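PDB 6ECX: StiE protein from Stigmatella aurantiaca, which carries an oxygen methyltransferase domain, the part described here, which uses S-adenosylmethionine to methylate an intermediate of polyketide synthesis. Local coordinates for residues L69-A72 against Q73-L76; E215-N218 against K219-S222. All blocks are in the same frame, centred on the assembly; numbering follows the deposited sequence.

Contact 1: L69-A72 against Q73-L76; sequences LAVA and QREL
Leu69, Ala70, Val71 and Ala72 each offer their carbonyl to the N-H four residues on, in regular alpha-helical fashion; the straightest of these bonds joins Arg74 N to Ala70 O (3.0 Å, 167° at the hydrogen). Ala70 O takes a second, weak bond from Gln73 N.

Two long polar side chains fold back along this scaffold. Arg74 starts with CG opposite its carbonyl carbon (chi1 -74°) and bends at chi3, which returns the guanidinium to the previous turn. One face of it lies over Ala70 O, 3.8 Å above the plane, so the group meets this oxygen through its face and not through an N-H. Its ends rest on methyl groups: NH1 is 3.8 Å from Ala70 CB, and NH2 is equally close to Val71 CG2. Gln73 remains extended beyond CG and crosses Leu69 at a slant, its CG 3.3 Å from Leu69 O and its CD 4.0 Å from Leu69 CG. The amide nitrogen NE2 is satisfied outside this turn, at the carbonyl of Thr39, which should favour one rotation of the amide end.

Leu69 packs on helix 52-57 through Trp52, Thr55 and Val56, while Leu76 meets Tyr285 and Leu287 of strand 283-292. Leu76 also adjoins Arg77, an S-adenosylmethionine-binding residue, and its side chain is about 7 Å from the bound cofactor, so this part of helix 64-80 lies between the pocket's border and the sheet.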
# COMPACT_ATOMS: atom_id res chain seq x y z
N LEU A 69 3.34 16.93 -1.58
CA LEU A 69 2.71 15.61 -1.60
C LEU A 69 3.70 14.54 -2.07
O LEU A 69 3.73 13.43 -1.52
CB LEU A 69 1.47 15.65 -2.49
CG LEU A 69 0.73 14.33 -2.65
CD1 LEU A 69 0.34 13.76 -1.29
CD2 LEU A 69 -0.49 14.54 -3.53
N ALA A 70 4.52 14.86 -3.07
CA ALA A 70 5.51 13.89 -3.53
C ALA A 70 6.50 13.55 -2.42
O ALA A 70 6.85 12.38 -2.23
CB ALA A 70 6.25 14.42 -4.76
N VAL A 71 6.94 14.56 -1.67
CA VAL A 71 7.82 14.33 -0.53
C VAL A 71 7.18 13.37 0.46
O VAL A 71 7.80 12.40 0.91
CB VAL A 71 8.17 15.67 0.15
CG1 VAL A 71 8.82 15.44 1.51
CG2 VAL A 71 9.09 16.49 -0.75
N ALA A 72 5.91 13.61 0.80
CA ALA A 72 5.24 12.78 1.80
C ALA A 72 4.99 11.37 1.29
O ALA A 72 4.86 10.44 2.10
CB ALA A 72 3.92 13.43 2.23
N GLN A 73 4.89 11.20 -0.02
CA GLN A 73 4.72 9.86 -0.58
C GLN A 73 6.03 9.09 -0.54
O GLN A 73 6.03 7.89 -0.26
CB GLN A 73 4.18 9.94 -2.01
CG GLN A 73 2.72 10.39 -2.10
CD GLN A 73 2.29 10.70 -3.52
OE1 GLN A 73 3.01 11.37 -4.26
NE2 GLN A 73 1.12 10.20 -3.92
N ARG A 74 7.15 9.77 -0.84
CA ARG A 74 8.45 9.15 -0.68
C ARG A 74 8.71 8.77 0.78
O ARG A 74 9.31 7.73 1.07
CB ARG A 74 9.54 10.08 -1.20
CG ARG A 74 9.58 10.15 -2.72
CD ARG A 74 10.84 10.84 -3.22
NE ARG A 74 10.77 12.29 -3.06
CZ ARG A 74 10.17 13.10 -3.93
NH1 ARG A 74 9.58 12.60 -5.01
NH2 ARG A 74 10.15 14.40 -3.72
N GLU A 75 8.24 9.61 1.71
CA GLU A 75 8.41 9.31 3.13
C GLU A 75 7.62 8.07 3.55
O GLU A 75 8.10 7.25 4.35
CB GLU A 75 8.00 10.52 3.96
CG GLU A 75 7.93 10.28 5.46
CD GLU A 75 9.28 10.03 6.11
OE1 GLU A 75 10.32 10.11 5.42
OE2 GLU A 75 9.29 9.75 7.34
N LEU A 76 6.40 7.91 3.03
CA LEU A 76 5.66 6.68 3.28
C LEU A 76 6.46 5.47 2.81
O LEU A 76 6.59 4.47 3.53
CB LEU A 76 4.31 6.73 2.56
CG LEU A 76 3.44 5.48 2.69
CD1 LEU A 76 2.64 5.53 3.99
CD2 LEU A 76 2.50 5.40 1.51

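Contact 2: E215-N218 against K219-S222; sequences EQWN and KLFS
Asn218 and Ser222 are brought together by complementary torsions: Asn218 places CG opposite its backbone N (chi1 -167°), while Ser222 turns OG away from its own carbonyl carbon and back along the helix (chi1 -49°). The hydroxyl thereby donates to Asn218 O at 2.8 Å from OG, approaching from 40° out of the carbonyl plane. The same oxygen accepts Ser222 N, also at 2.8 Å, so two donors of one residue grip one carbonyl. Asn218 OD1 comes within 2.6 Å of Ser222 OG.

On the adjacent side of the helix, Phe221 sets a ring face against the backbone: Trp217 O lies 3.4 Å above the ring plane, displaced toward the rim, while also receiving Phe221 N. The Trp217 indole brings the CE3 corner of its benzene ring to Leu220 CD1 at 4.0 Å and to Phe221 CE1 at 4.2 Å, so it touches both residues, each at an oblique angle to its ring.

Around the turn, Trp217 NE1 bonds to Phe194 O and the ring meets Phe210 edge-to-face. Asn218 ND2 donates to Phe302 O on helix 298-309, and OD1 accepts from Asn305 ND2. The chemistry is therefore divided between an apolar surface and a buried polar patch whose amide has both ends engaged; such directional bonding should hold the Asn218 amide in one rotation and fix helix 214-222 against helix 298-309.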
# COMPACT_ATOMS: atom_id res chain seq x y z
N GLU A 215 -7.01 -10.07 14.35
CA GLU A 215 -7.13 -11.52 14.36
C GLU A 215 -7.30 -12.06 12.96
O GLU A 215 -6.79 -13.14 12.63
CB GLU A 215 -8.30 -11.94 15.25
CG GLU A 215 -8.59 -13.42 15.22
CD GLU A 215 -9.41 -13.87 16.41
OE1 GLU A 215 -9.01 -14.85 17.08
OE2 GLU A 215 -10.44 -13.22 16.68
N GLN A 216 -8.00 -11.32 12.10
CA GLN A 216 -8.22 -11.79 10.74
C GLN A 216 -6.95 -11.73 9.92
O GLN A 216 -6.60 -12.70 9.23
CB GLN A 216 -9.34 -10.98 10.09
CG GLN A 216 -10.70 -11.42 10.56
CD GLN A 216 -11.79 -10.54 10.00
OE1 GLN A 216 -11.67 -9.32 10.01
NE2 GLN A 216 -12.86 -11.16 9.51
N TRP A 217 -6.21 -10.61 9.99
CA TRP A 217 -4.88 -10.56 9.37
C TRP A 217 -3.98 -11.67 9.91
O TRP A 217 -3.25 -12.31 9.15
CB TRP A 217 -4.20 -9.21 9.62
CG TRP A 217 -4.72 -8.04 8.80
CD1 TRP A 217 -5.31 -6.91 9.28
CD2 TRP A 217 -4.66 -7.89 7.37
NE1 TRP A 217 -5.63 -6.06 8.24
CE2 TRP A 217 -5.25 -6.64 7.06
CE3 TRP A 217 -4.18 -8.69 6.33
CZ2 TRP A 217 -5.37 -6.17 5.75
CZ3 TRP A 217 -4.30 -8.22 5.02
CH2 TRP A 217 -4.89 -6.97 4.75
N ASN A 218 -3.98 -11.85 11.24
CA ASN A 218 -3.16 -12.90 11.86
C ASN A 218 -3.49 -14.28 11.28
O ASN A 218 -2.58 -15.05 10.97
CB ASN A 218 -3.37 -12.87 13.38
CG ASN A 218 -2.32 -13.70 14.11
OD1 ASN A 218 -1.51 -14.34 13.46
ND2 ASN A 218 -2.34 -13.68 15.45
N LYS A 219 -4.77 -14.60 11.12
CA LYS A 219 -5.12 -15.90 10.56
C LYS A 219 -4.56 -16.06 9.16
O LYS A 219 -4.02 -17.12 8.81
CB LYS A 219 -6.64 -16.06 10.57
CG LYS A 219 -7.12 -17.50 10.40
CD LYS A 219 -8.61 -17.60 10.72
CE LYS A 219 -9.14 -19.00 10.46
NZ LYS A 219 -8.41 -20.02 11.26
N LEU A 220 -4.64 -15.00 8.35
CA LEU A 220 -4.08 -15.05 7.00
C LEU A 220 -2.58 -15.28 7.02
O LEU A 220 -2.06 -16.08 6.23
CB LEU A 220 -4.39 -13.75 6.24
CG LEU A 220 -5.85 -13.55 5.83
CD1 LEU A 220 -6.04 -12.14 5.32
CD2 LEU A 220 -6.22 -14.57 4.77
N PHE A 221 -1.86 -14.53 7.86
CA PHE A 221 -0.41 -14.71 7.92
C PHE A 221 -0.06 -16.11 8.41
O PHE A 221 0.72 -16.82 7.78
CB PHE A 221 0.25 -13.67 8.84
CG PHE A 221 0.15 -12.23 8.36
CD1 PHE A 221 -0.34 -11.93 7.09
CD2 PHE A 221 0.52 -11.19 9.21
CE1 PHE A 221 -0.44 -10.60 6.67
CE2 PHE A 221 0.42 -9.86 8.80
CZ PHE A 221 -0.07 -9.56 7.53
N SER A 222 -0.66 -16.51 9.53
CA SER A 222 -0.20 -17.72 10.24
C SER A 222 -0.55 -19.00 9.50
O SER A 222 0.15 -20.00 9.66
CB SER A 222 -0.81 -17.78 11.64
OG SER A 222 -0.65 -16.55 12.32

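Neither contact closes a long loop: each joins successive turns of a single helix, and contact 1 is complete before contact 2 begins, so they neither nest nor cross. Along the chain, contact 1 comes in helix 64-80, ahead of the first sheet strand, 91-94; contact 2 follows strand 187-196, in helix 214-222, just ahead of strand 226-233. Their centres lie about 29 Å apart on opposite sides of the chain's centre, and their nearest atoms are about 14 Å apart. Strand 283-292 forms an indirect bridge, since contact 1 packs on it and Trp217 of contact 2 meets its Phe288. One contact borders the cofactor pocket, the other is structural packing away from it.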